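Local coordinates for protein luciferase-like monooxygenase (Streptomyces bottropensis, PDB 4US5) that probably acts as a flavin-utilising monooxygenase of the bacterial luciferase family, oxidising its substrate with molecular oxygen, at residues Leu107-Ala112 with Arg139-Leu144; Leu168-Ala173 with Glu179-Leu184; His243-Arg248 with Ala261-Ala266; Arg285-Val288 with Arg293-Asp296. All coordinates share one frame; numbering follows the deposited sequence.

Contact 1 of 4, residues Leu107-Ala112 with Arg139-Leu144; sequences LGIGRA and RRLEQL. With NA (sodium ion), chain N.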
loop_
_atom_site.group_PDB
_atom_site.type_symbol
_atom_site.label_atom_id
_atom_site.label_comp_id
_atom_site.label_asym_id
_atom_site.label_seq_id
_atom_site.Cartn_x
_atom_site.Cartn_y
_atom_site.Cartn_z
ATOM N N LEU B 107 9.569 8.395 3.927
ATOM C CA LEU B 107 9.012 7.615 4.974
ATOM C C LEU B 107 9.015 8.429 6.273
ATOM O O LEU B 107 9.961 8.339 7.080
ATOM C CB LEU B 107 9.803 6.320 5.132
ATOM C CG LEU B 107 9.426 5.339 6.229
ATOM C CD1 LEU B 107 7.924 5.156 6.375
ATOM C CD2 LEU B 107 10.084 3.987 5.959
ATOM N N GLY B 108 7.988 9.243 6.451
ATOM C CA GLY B 108 7.767 9.942 7.697
ATOM C C GLY B 108 7.126 9.016 8.716
ATOM O O GLY B 108 6.205 8.260 8.383
ATOM N N ILE B 109 7.637 9.067 9.937
ATOM C CA ILE B 109 7.230 8.183 11.038
ATOM C C ILE B 109 6.660 9.054 12.125
ATOM O O ILE B 109 7.259 10.058 12.476
ATOM C CB ILE B 109 8.459 7.450 11.611
ATOM C CG1 ILE B 109 9.081 6.540 10.566
ATOM C CG2 ILE B 109 8.094 6.667 12.869
ATOM C CD1 ILE B 109 8.150 5.512 9.991
ATOM N N GLY B 110 5.493 8.688 12.621
ATOM C CA GLY B 110 4.828 9.440 13.674
ATOM C C GLY B 110 4.432 8.584 14.864
ATOM O O GLY B 110 4.427 7.354 14.776
ATOM N N ARG B 111 4.097 9.254 15.967
ATOM C CA ARG B 111 3.706 8.577 17.221
ATOM C C ARG B 111 2.275 8.067 17.202
ATOM O O ARG B 111 1.380 8.749 16.731
ATOM C CB ARG B 111 3.823 9.501 18.438
ATOM C CG ARG B 111 5.190 9.654 19.034
ATOM C CD ARG B 111 5.131 9.782 20.534
ATOM N NE ARG B 111 6.356 9.253 21.106
ATOM C CZ ARG B 111 6.569 7.967 21.401
ATOM N NH1 ARG B 111 5.614 7.040 21.252
ATOM N NH2 ARG B 111 7.755 7.609 21.868
ATOM N N ALA B 112 2.061 6.919 17.873
ATOM C CA ALA B 112 0.751 6.302 17.982
ATOM C C ALA B 112 0.057 6.630 19.328
ATOM O O ALA B 112 -0.933 5.974 19.702
ATOM C CB ALA B 112 0.870 4.814 17.821
ATOM N N ARG B 139 13.586 2.678 19.350
ATOM C CA ARG B 139 14.146 1.373 19.037
ATOM C C ARG B 139 13.653 0.822 17.682
ATOM O O ARG B 139 14.434 0.290 16.896
ATOM C CB ARG B 139 13.773 0.372 20.115
ATOM C CG ARG B 139 14.509 -0.961 20.024
ATOM C CD ARG B 139 13.909 -2.035 20.915
ATOM N NE ARG B 139 14.032 -1.730 22.352
ATOM C CZ ARG B 139 15.056 -2.107 23.136
ATOM N NH1 ARG B 139 16.084 -2.797 22.642
ATOM N NH2 ARG B 139 15.060 -1.783 24.426
ATOM N N ARG B 140 12.357 0.921 17.446
ATOM C CA ARG B 140 11.773 0.493 16.152
ATOM C C ARG B 140 12.348 1.294 15.007
ATOM O O ARG B 140 12.630 0.776 13.938
ATOM C CB ARG B 140 10.264 0.674 16.174
ATOM C CG ARG B 140 9.523 -0.374 16.923
ATOM C CD ARG B 140 8.069 0.031 17.143
ATOM N NE ARG B 140 7.431 -0.977 17.945
ATOM C CZ ARG B 140 6.908 -2.090 17.480
ATOM N NH1 ARG B 140 6.805 -2.307 16.188
ATOM N NH2 ARG B 140 6.432 -2.976 18.327
ATOM N N LEU B 141 12.553 2.566 15.257
ATOM C CA LEU B 141 13.097 3.456 14.275
ATOM C C LEU B 141 14.547 3.072 13.903
ATOM O O LEU B 141 14.929 3.126 12.736
ATOM C CB LEU B 141 12.996 4.889 14.819
ATOM C CG LEU B 141 13.196 6.093 13.934
ATOM C CD1 LEU B 141 12.410 6.019 12.646
ATOM C CD2 LEU B 141 12.788 7.334 14.733
ATOM N N GLU B 142 15.325 2.653 14.887
ATOM C CA GLU B 142 16.667 2.110 14.628
ATOM C C GLU B 142 16.600 0.815 13.844
ATOM O O GLU B 142 17.397 0.577 12.950
ATOM C CB GLU B 142 17.419 1.774 15.953
ATOM C CG GLU B 142 18.891 2.195 15.903
ATOM C CD GLU B 142 19.056 3.650 16.223
ATOM O OE1 GLU B 142 19.231 3.977 17.431
ATOM O OE2 GLU B 142 19.025 4.455 15.260
ATOM N N GLN B 143 15.677 -0.055 14.226
ATOM C CA GLN B 143 15.482 -1.305 13.501
ATOM C C GLN B 143 15.108 -1.038 12.038
ATOM O O GLN B 143 15.593 -1.693 11.126
ATOM C CB GLN B 143 14.353 -2.104 14.105
ATOM C CG GLN B 143 14.621 -2.847 15.382
ATOM C CD GLN B 143 13.434 -3.735 15.708
ATOM O OE1 GLN B 143 12.429 -3.263 16.236
ATOM N NE2 GLN B 143 13.506 -5.005 15.314
ATOM N N LEU B 144 14.215 -0.082 11.832
ATOM C CA LEU B 144 13.785 0.297 10.472
ATOM C C LEU B 144 14.983 0.766 9.671
ATOM O O LEU B 144 15.169 0.375 8.540
ATOM C CB LEU B 144 12.721 1.388 10.560
ATOM C CG LEU B 144 12.245 2.016 9.264
ATOM C CD1 LEU B 144 11.754 0.953 8.290
ATOM C CD2 LEU B 144 11.136 3.008 9.592
HETATM NA NA NA N . 3.983 5.109 16.200
#

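Contact 2 of 4, residues Leu168-Ala173 with Glu179-Leu184; sequences LWLLGA and EAAARL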
loop_
_atom_site.group_PDB
_atom_site.type_symbol
_atom_site.label_atom_id
_atom_site.label_comp_id
_atom_site.label_asym_id
_atom_site.label_seq_id
_atom_site.Cartn_x
_atom_site.Cartn_y
_atom_site.Cartn_z
ATOM N N LEU B 168 13.947 8.861 5.409
ATOM C CA LEU B 168 13.357 8.772 6.746
ATOM C C LEU B 168 13.160 10.149 7.376
ATOM O O LEU B 168 14.126 10.940 7.481
ATOM C CB LEU B 168 14.268 7.981 7.674
ATOM C CG LEU B 168 14.109 6.464 7.746
ATOM C CD1 LEU B 168 15.087 5.873 8.756
ATOM C CD2 LEU B 168 12.675 6.036 8.108
ATOM N N TRP B 169 11.959 10.421 7.866
ATOM C CA TRP B 169 11.637 11.643 8.596
ATOM C C TRP B 169 10.943 11.284 9.903
ATOM O O TRP B 169 10.141 10.333 9.957
ATOM C CB TRP B 169 10.684 12.550 7.790
ATOM C CG TRP B 169 11.326 13.327 6.704
ATOM C CD1 TRP B 169 11.729 12.838 5.481
ATOM C CD2 TRP B 169 11.652 14.717 6.696
ATOM N NE1 TRP B 169 12.275 13.820 4.739
ATOM C CE2 TRP B 169 12.226 14.998 5.445
ATOM C CE3 TRP B 169 11.552 15.747 7.635
ATOM C CZ2 TRP B 169 12.683 16.249 5.110
ATOM C CZ3 TRP B 169 11.969 16.994 7.277
ATOM C CH2 TRP B 169 12.560 17.237 6.037
ATOM N N LEU B 170 11.201 12.056 10.951
ATOM C CA LEU B 170 10.469 11.895 12.203
ATOM C C LEU B 170 9.523 13.065 12.371
ATOM O O LEU B 170 9.928 14.229 12.260
ATOM C CB LEU B 170 11.411 11.831 13.395
ATOM C CG LEU B 170 10.739 11.612 14.735
ATOM C CD1 LEU B 170 9.886 10.346 14.714
ATOM C CD2 LEU B 170 11.778 11.492 15.847
ATOM N N LEU B 171 8.266 12.737 12.624
ATOM C CA LEU B 171 7.246 13.731 12.906
ATOM C C LEU B 171 7.024 13.741 14.383
ATOM O O LEU B 171 6.875 12.679 15.007
ATOM C CB LEU B 171 5.921 13.388 12.213
ATOM C CG LEU B 171 5.848 13.733 10.727
ATOM C CD1 LEU B 171 6.763 12.822 9.879
ATOM C CD2 LEU B 171 4.419 13.625 10.270
ATOM N N GLY B 172 6.965 14.932 14.953
ATOM C CA GLY B 172 6.663 15.043 16.403
ATOM C C GLY B 172 5.812 16.232 16.762
ATOM O O GLY B 172 5.611 17.173 15.947
ATOM N N ALA B 173 5.336 16.230 18.003
ATOM C CA ALA B 173 4.559 17.319 18.545
ATOM C C ALA B 173 4.900 17.490 20.033
ATOM O O ALA B 173 4.020 17.745 20.848
ATOM C CB ALA B 173 3.102 17.018 18.384
ATOM N N GLU B 179 14.205 16.075 20.691
ATOM C CA GLU B 179 15.447 15.514 21.280
ATOM C C GLU B 179 15.828 14.220 20.615
ATOM O O GLU B 179 16.985 13.983 20.303
ATOM C CB GLU B 179 15.274 15.288 22.796
ATOM C CG GLU B 179 15.305 16.582 23.593
ATOM C CD GLU B 179 14.784 16.451 25.033
ATOM O OE1 GLU B 179 14.325 15.358 25.445
ATOM O OE2 GLU B 179 14.825 17.477 25.756
ATOM N N ALA B 180 14.834 13.369 20.368
ATOM C CA ALA B 180 15.088 12.079 19.720
ATOM C C ALA B 180 15.555 12.248 18.278
ATOM O O ALA B 180 16.539 11.648 17.863
ATOM C CB ALA B 180 13.857 11.197 19.789
ATOM N N ALA B 181 14.886 13.134 17.532
ATOM C CA ALA B 181 15.279 13.404 16.170
ATOM C C ALA B 181 16.681 13.956 16.110
ATOM O O ALA B 181 17.474 13.609 15.226
ATOM C CB ALA B 181 14.310 14.390 15.524
ATOM N N ALA B 182 16.998 14.849 17.055
ATOM C CA ALA B 182 18.353 15.408 17.157
ATOM C C ALA B 182 19.398 14.327 17.434
ATOM O O ALA B 182 20.402 14.229 16.739
ATOM C CB ALA B 182 18.392 16.456 18.253
ATOM N N ARG B 183 19.110 13.501 18.425
ATOM C CA ARG B 183 19.989 12.430 18.828
ATOM C C ARG B 183 20.300 11.507 17.657
ATOM O O ARG B 183 21.434 11.044 17.488
ATOM C CB ARG B 183 19.343 11.679 19.985
ATOM C CG ARG B 183 20.149 10.547 20.574
ATOM C CD ARG B 183 19.499 10.041 21.859
ATOM N NE ARG B 183 18.322 9.238 21.555
ATOM C CZ ARG B 183 17.069 9.508 21.929
ATOM N NH1 ARG B 183 16.754 10.590 22.670
ATOM N NH2 ARG B 183 16.104 8.679 21.551
ATOM N N LEU B 184 19.287 11.224 16.852
ATOM C CA LEU B 184 19.386 10.227 15.784
ATOM C C LEU B 184 19.819 10.818 14.453
ATOM O O LEU B 184 20.028 10.092 13.480
ATOM C CB LEU B 184 18.039 9.492 15.628
ATOM C CG LEU B 184 17.614 8.676 16.845
ATOM C CD1 LEU B 184 16.164 8.229 16.719
ATOM C CD2 LEU B 184 18.525 7.479 17.039
#

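Contact 3 of 4, residues His243-Arg248 with Ala261-Ala266; sequences HRLFHR and ADLAVA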
loop_
_atom_site.group_PDB
_atom_site.type_symbol
_atom_site.label_atom_id
_atom_site.label_comp_id
_atom_site.label_asym_id
_atom_site.label_seq_id
_atom_site.Cartn_x
_atom_site.Cartn_y
_atom_site.Cartn_z
ATOM N N HIS B 243 -13.564 24.963 10.847
ATOM C CA HIS B 243 -12.640 24.435 11.817
ATOM C C HIS B 243 -13.023 24.839 13.247
ATOM O O HIS B 243 -12.884 24.061 14.188
ATOM C CB HIS B 243 -11.246 24.921 11.492
ATOM C CG HIS B 243 -10.183 23.986 11.931
ATOM N ND1 HIS B 243 -8.882 24.125 11.539
ATOM C CD2 HIS B 243 -10.232 22.871 12.694
ATOM C CE1 HIS B 243 -8.163 23.147 12.061
ATOM N NE2 HIS B 243 -8.970 22.349 12.727
ATOM N N ARG B 244 -13.414 26.096 13.391
ATOM C CA ARG B 244 -13.833 26.613 14.663
ATOM C C ARG B 244 -14.989 25.764 15.222
ATOM O O ARG B 244 -14.976 25.389 16.406
ATOM C CB ARG B 244 -14.247 28.064 14.519
ATOM C CG ARG B 244 -13.113 29.011 14.216
ATOM C CD ARG B 244 -13.614 30.419 13.979
ATOM N NE ARG B 244 -14.179 30.973 15.204
ATOM C CZ ARG B 244 -15.195 31.821 15.255
ATOM N NH1 ARG B 244 -15.778 32.256 14.153
ATOM N NH2 ARG B 244 -15.652 32.223 16.455
ATOM N N LEU B 245 -15.983 25.508 14.381
ATOM C CA LEU B 245 -17.186 24.738 14.810
ATOM C C LEU B 245 -16.829 23.292 15.069
ATOM O O LEU B 245 -17.337 22.691 16.002
ATOM C CB LEU B 245 -18.291 24.824 13.764
ATOM C CG LEU B 245 -19.583 24.032 14.060
ATOM C CD1 LEU B 245 -20.167 24.456 15.395
ATOM C CD2 LEU B 245 -20.595 24.217 12.940
ATOM N N PHE B 246 -15.889 22.747 14.281
ATOM C CA PHE B 246 -15.436 21.377 14.527
ATOM C C PHE B 246 -14.865 21.292 15.924
ATOM O O PHE B 246 -15.159 20.355 16.669
ATOM C CB PHE B 246 -14.400 20.927 13.466
ATOM C CG PHE B 246 -13.951 19.490 13.605
ATOM C CD1 PHE B 246 -14.742 18.448 13.173
ATOM C CD2 PHE B 246 -12.718 19.202 14.178
ATOM C CE1 PHE B 246 -14.336 17.126 13.308
ATOM C CE2 PHE B 246 -12.288 17.889 14.319
ATOM C CZ PHE B 246 -13.088 16.847 13.869
ATOM N N HIS B 247 -14.119 22.307 16.340
ATOM C CA HIS B 247 -13.586 22.288 17.701
ATOM C C HIS B 247 -14.650 22.444 18.788
ATOM O O HIS B 247 -14.552 21.822 19.821
ATOM C CB HIS B 247 -12.515 23.353 17.909
ATOM C CG HIS B 247 -11.142 22.855 17.660
ATOM N ND1 HIS B 247 -10.632 22.728 16.387
ATOM C CD2 HIS B 247 -10.190 22.389 18.500
ATOM C CE1 HIS B 247 -9.422 22.210 16.454
ATOM N NE2 HIS B 247 -9.114 22.041 17.728
ATOM N N ARG B 248 -15.611 23.334 18.567
ATOM C CA ARG B 248 -16.722 23.507 19.529
ATOM C C ARG B 248 -17.392 22.164 19.723
ATOM O O ARG B 248 -17.642 21.730 20.856
ATOM C CB ARG B 248 -17.745 24.536 19.024
ATOM C CG ARG B 248 -19.049 24.520 19.817
ATOM C CD ARG B 248 -20.064 25.519 19.291
ATOM N NE ARG B 248 -19.750 26.896 19.680
ATOM C CZ ARG B 248 -20.496 27.947 19.360
ATOM N NH1 ARG B 248 -21.611 27.798 18.663
ATOM N NH2 ARG B 248 -20.145 29.147 19.764
ATOM N N ALA B 261 -19.023 25.789 5.634
ATOM C CA ALA B 261 -18.566 27.078 6.122
ATOM C C ALA B 261 -19.721 27.991 6.558
ATOM O O ALA B 261 -19.674 28.589 7.630
ATOM C CB ALA B 261 -17.705 27.767 5.061
ATOM N N ASP B 262 -20.720 28.139 5.708
ATOM C CA ASP B 262 -21.809 29.110 5.981
ATOM C C ASP B 262 -22.617 28.714 7.208
ATOM O O ASP B 262 -22.867 29.537 8.090
ATOM C CB ASP B 262 -22.684 29.301 4.750
ATOM C CG ASP B 262 -21.963 30.058 3.641
ATOM O OD1 ASP B 262 -21.195 30.992 3.955
ATOM O OD2 ASP B 262 -22.168 29.732 2.466
ATOM N N LEU B 263 -22.932 27.444 7.317
ATOM C CA LEU B 263 -23.545 26.914 8.531
ATOM C C LEU B 263 -22.670 27.174 9.749
ATOM O O LEU B 263 -23.156 27.567 10.823
ATOM C CB LEU B 263 -23.759 25.414 8.396
ATOM C CG LEU B 263 -24.464 24.651 9.543
ATOM C CD1 LEU B 263 -25.124 23.364 9.039
ATOM C CD2 LEU B 263 -23.522 24.310 10.686
ATOM N N ALA B 264 -21.373 26.918 9.606
ATOM C CA ALA B 264 -20.453 27.139 10.714
ATOM C C ALA B 264 -20.385 28.610 11.131
ATOM O O ALA B 264 -20.288 28.907 12.309
ATOM C CB ALA B 264 -19.050 26.604 10.364
ATOM N N VAL B 265 -20.414 29.522 10.173
ATOM C CA VAL B 265 -20.367 30.956 10.485
ATOM C C VAL B 265 -21.546 31.301 11.396
ATOM O O VAL B 265 -21.356 31.875 12.484
ATOM C CB VAL B 265 -20.395 31.828 9.220
ATOM C CG1 VAL B 265 -20.661 33.314 9.565
ATOM C CG2 VAL B 265 -19.073 31.718 8.472
ATOM N N ALA B 266 -22.740 30.869 10.987
ATOM C CA ALA B 266 -23.975 31.071 11.760
ATOM C C ALA B 266 -23.889 30.496 13.154
ATOM O O ALA B 266 -24.197 31.188 14.132
ATOM C CB ALA B 266 -25.167 30.474 11.014
HETATM O O HOH W 1 -18.885 33.287 12.985
#

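Contact 4 of 4, residues Arg285-Val288 with Arg293-Asp296; sequences RYVV and RVRD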
loop_
_atom_site.group_PDB
_atom_site.type_symbol
_atom_site.label_atom_id
_atom_site.label_comp_id
_atom_site.label_asym_id
_atom_site.label_seq_id
_atom_site.Cartn_x
_atom_site.Cartn_y
_atom_site.Cartn_z
ATOM N N ARG B 285 -2.589 28.899 16.803
ATOM C CA ARG B 285 -2.573 27.472 16.537
ATOM C C ARG B 285 -2.809 27.190 15.036
ATOM O O ARG B 285 -2.113 26.365 14.415
ATOM C CB ARG B 285 -3.637 26.751 17.342
ATOM C CG ARG B 285 -3.588 25.233 17.137
ATOM C CD ARG B 285 -4.796 24.540 17.677
ATOM N NE ARG B 285 -4.788 24.519 19.144
ATOM C CZ ARG B 285 -4.133 23.630 19.875
ATOM N NH1 ARG B 285 -3.403 22.701 19.313
ATOM N NH2 ARG B 285 -4.188 23.703 21.186
ATOM N N TYR B 286 -3.811 27.861 14.494
ATOM C CA TYR B 286 -4.170 27.763 13.094
ATOM C C TYR B 286 -4.009 29.150 12.474
ATOM O O TYR B 286 -4.470 30.159 13.030
ATOM C CB TYR B 286 -5.628 27.316 12.952
ATOM C CG TYR B 286 -5.961 26.016 13.643
ATOM C CD1 TYR B 286 -5.051 24.977 13.720
ATOM C CD2 TYR B 286 -7.220 25.816 14.201
ATOM C CE1 TYR B 286 -5.387 23.781 14.320
ATOM C CE2 TYR B 286 -7.561 24.613 14.806
ATOM C CZ TYR B 286 -6.647 23.616 14.878
ATOM O OH TYR B 286 -6.954 22.430 15.466
ATOM N N VAL B 287 -3.337 29.201 11.332
ATOM C CA VAL B 287 -2.999 30.460 10.687
ATOM C C VAL B 287 -4.013 30.784 9.631
ATOM O O VAL B 287 -4.181 30.022 8.661
ATOM C CB VAL B 287 -1.595 30.386 10.099
ATOM C CG1 VAL B 287 -1.246 31.653 9.323
ATOM C CG2 VAL B 287 -0.596 30.152 11.216
ATOM N N VAL B 288 -4.658 31.950 9.771
ATOM C CA VAL B 288 -5.815 32.306 8.948
ATOM C C VAL B 288 -5.656 33.715 8.406
ATOM O O VAL B 288 -5.216 34.619 9.148
ATOM C CB VAL B 288 -7.115 32.277 9.766
ATOM C CG1 VAL B 288 -8.325 32.615 8.890
ATOM C CG2 VAL B 288 -7.291 30.932 10.441
ATOM N N ARG B 293 -1.283 38.440 4.877
ATOM C CA ARG B 293 -1.299 38.231 6.333
ATOM C C ARG B 293 -0.700 36.864 6.684
ATOM O O ARG B 293 0.143 36.766 7.572
ATOM C CB ARG B 293 -2.708 38.337 6.921
ATOM C CG ARG B 293 -2.733 38.113 8.432
ATOM C CD ARG B 293 -4.123 37.980 9.041
ATOM N NE ARG B 293 -4.899 39.178 8.823
ATOM C CZ ARG B 293 -4.741 40.316 9.502
ATOM N NH1 ARG B 293 -3.821 40.420 10.467
ATOM N NH2 ARG B 293 -5.511 41.367 9.209
ATOM N N VAL B 294 -1.147 35.822 5.986
ATOM C CA VAL B 294 -0.632 34.480 6.286
ATOM C C VAL B 294 0.846 34.391 5.918
ATOM O O VAL B 294 1.610 33.830 6.661
ATOM C CB VAL B 294 -1.490 33.304 5.726
ATOM C CG1 VAL B 294 -2.965 33.528 6.043
ATOM C CG2 VAL B 294 -1.299 33.157 4.250
ATOM N N ARG B 295 1.260 35.022 4.815
ATOM C CA ARG B 295 2.670 34.994 4.399
ATOM C C ARG B 295 3.544 35.599 5.498
ATOM O O ARG B 295 4.546 35.009 5.932
ATOM C CB ARG B 295 2.855 35.766 3.084
ATOM C CG ARG B 295 4.304 35.875 2.628
ATOM C CD ARG B 295 4.495 37.047 1.654
ATOM N NE ARG B 295 4.221 38.319 2.312
ATOM C CZ ARG B 295 3.906 39.458 1.706
ATOM N NH1 ARG B 295 3.798 39.530 0.385
ATOM N NH2 ARG B 295 3.688 40.549 2.434
ATOM N N ASP B 296 3.117 36.755 5.994
ATOM C CA ASP B 296 3.921 37.461 7.015
ATOM C C ASP B 296 3.992 36.658 8.307
ATOM O O ASP B 296 5.066 36.519 8.908
ATOM C CB ASP B 296 3.336 38.852 7.275
ATOM C CG ASP B 296 3.523 39.805 6.105
ATOM O OD1 ASP B 296 4.285 39.492 5.156
ATOM O OD2 ASP B 296 2.888 40.869 6.118
#

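Contact 1 of 4, residues Leu107-Ala112 with Arg139-Leu144
Leu144 meets both Leu107 and Ile109, and its CD2 methyl does most of the touching. The leucines Leu107 and Leu144 meet end on, CD2 of Leu107 standing 3.9 Å from CD2 of Leu144. Ile109 comes to the same methyl in the same manner, with its CD1 3.9 Å from Leu144 CD2, so one branch of the helix leucine is shared by two strand residues that lie two positions apart. Leu141, one helical turn earlier, behaves differently: it and Ile109 lie side by side, pointing opposite ways, and CD1 of Leu141 rests 4.0 Å from CG1 of Ile109. The torsion of Ile109 explains the double contact, since CG1 lies beside the backbone N (chi1 -64°) and carries CD1 on toward Leu144. The interface is wholly apolar and all four residues are buried.

Metal coordination is the second kind of interaction, and it belongs to the strand side: the carbonyl O of Gly110 binds a sodium ion at 2.7 Å.

The axes of strand 107-110 and helix 139-144 run nearly antiparallel, at 163° and 10.9 Å apart, as expected for a helix packed on the outside of a TIM-barrel strand. Strand 105-110 is hydrogen-bonded to strands 74-81 and 167-172, while Val90, Phe94 and Ala91 of helix 87-100 close one flank of the leucine cluster and Leu184 of helix 175-184 touches Leu141.

Contact 2 of 4, residues Leu168-Ala173 with Glu179-Leu184
Leu170 and Ala181 bring the two backbones to their nearest approach, with their CA atoms 6.4 Å apart. Strand 168-172 is extended throughout, whereas 179-184 is helical, its turns closed by bonds such as Arg183 N to Glu179 O at 2.9 Å. Alanines on the inner face of the helix are consistent with this close approach.

One large side chain, Leu170, makes the contact from the strand. Its chi1 of -178° directs CG toward the helix, and chi2 of 56° sets CD2 against it. That methyl settles 3.9 Å from CB of Ala181 and equally near the backbone N of the same residue, so it presses on the helix surface itself as well as on a side chain. Ala180 adds a looser contact, its CB lying 4.5 Å from Leu170 CD2. All three residues are buried, and Trp138 of helix 134-147 touches both Leu170 and Ala180, while Tyr206 of helix 199-209 packs on Ala181.

Strand 167-172, helix 175-184 and strand 188-191 form a beta-alpha-beta unit, and the leucine-on-alanine packing joins its first strand to its crossover helix, a repeating element of the TIM-barrel fold to which this luciferase-like family belongs.

Contact 3 of 4, residues His243-Arg248 with Ala261-Ala266
Leu245 and Leu263 both hold CG anti to the backbone nitrogen, at chi1 178° and -177°, and in this way each extends a branch to the meeting point of the two helices. The two leucine side chains stand roughly perpendicular, CD2 of Leu245 lying 3.7 Å from CD2 of Leu263.

Ala264 takes the rest of the contact. The CD2 methyl of Leu245 also lies 3.7 Å from CA of Ala264, against the helix backbone, and the CB of Ala264 is 3.9 Å from CB of Leu245. Thus the alanine is met by both the root and one end of the leucine; in keeping with the small residue, the CA atoms of Leu245 and Ala264 are 5.8 Å apart. Leu245 and Ala264 are buried, while Leu263 is exposed.

A polar link accompanies this apolar patch. A water 2.9 Å from the carbonyl O of Val265, and probably hydrogen-bonded to it, also reaches NH1 of Arg244, but that second bond is weak; the firmer partner of Arg244 is Asp274, through a salt bridge. Arg248 is held by the carbonyls of Glu267, Lys270 and Pro273, tying helix 233-251 to the chain at and beyond the end of helix 261-268.

This is plain helix-to-helix packing of a leucine against an alanine, by which helix 261-268 is attached to helix 233-251 in the long connection between strands 221-229 and 286-289 of the barrel.

Contact 4 of 4, residues Arg285-Val288 with Arg293-Asp296
Arg293 opens the helical side of the contact by laying the aliphatic part of its chain against the end of Val288: its CD stands 3.5 Å from the carbonyl O of Val288. The chain starts extended, a chi1 of 180° swinging CG away from the backbone N, and then kinks at its third torsion (-61°). Its polar end is engaged elsewhere, NE making a salt bridge to Asp233, so the methylene that touches the strand belongs to an arginine whose head is already held.

Val294, the next residue, carries most of the packing. Its CG1 methyl sits 3.6 Å from the carbonyl carbon of Val288, and CB lies 4.0 Å from CG1 of Val287, whose side chain passes it obliquely. Val288 therefore takes part through its main chain, its own side chain being directed away to Ala236, Gln237 and Tyr240 of helix 233-251. The strand valines thus serve two helices, Val287 facing one and Val288 the other.

Arg295 points away from the strand and forms a salt bridge with Asp296 next to it. NE and NH2 of Arg295 grip Asp296 side-on, both ending on OD1, at 3.1 Å from NE and 3.0 Å from NH2. OD1 lies nearly in the guanidinium plane, but both nitrogens approach it from the same face of the carboxylate.

In the fold, Val287 is hydrogen-bonded through its backbone to Val226 and Cys228 of strand 221-229, and also packs on Gln297, Leu298 and Met301 of helix 291-305. Val294 touches Cys229, so the start of this helix covers two neighbouring strands.

Overall arrangement
The four contacts follow one another along the chain, each closing before the next opens. Contacts 1, 2 and 4 each join a helix to a strand of the same parallel barrel sheet, whereas contact 3 joins two helices. Contacts 1 and 2 are neighbours, their centres about 9 Å apart, because strands 105-110 and 167-172 pair directly: Ile109 N lies 2.8 Å from Trp169 O, a probable hydrogen bond. Contact 3 lies on the opposite side of the chain's centre, about 35 Å from contact 1 between centres, and meets contact 4 where His243 stacks on Tyr286. One principle, a helix held to a barrel strand by a small apolar patch, thus recurs in contacts 1, 2 and 4.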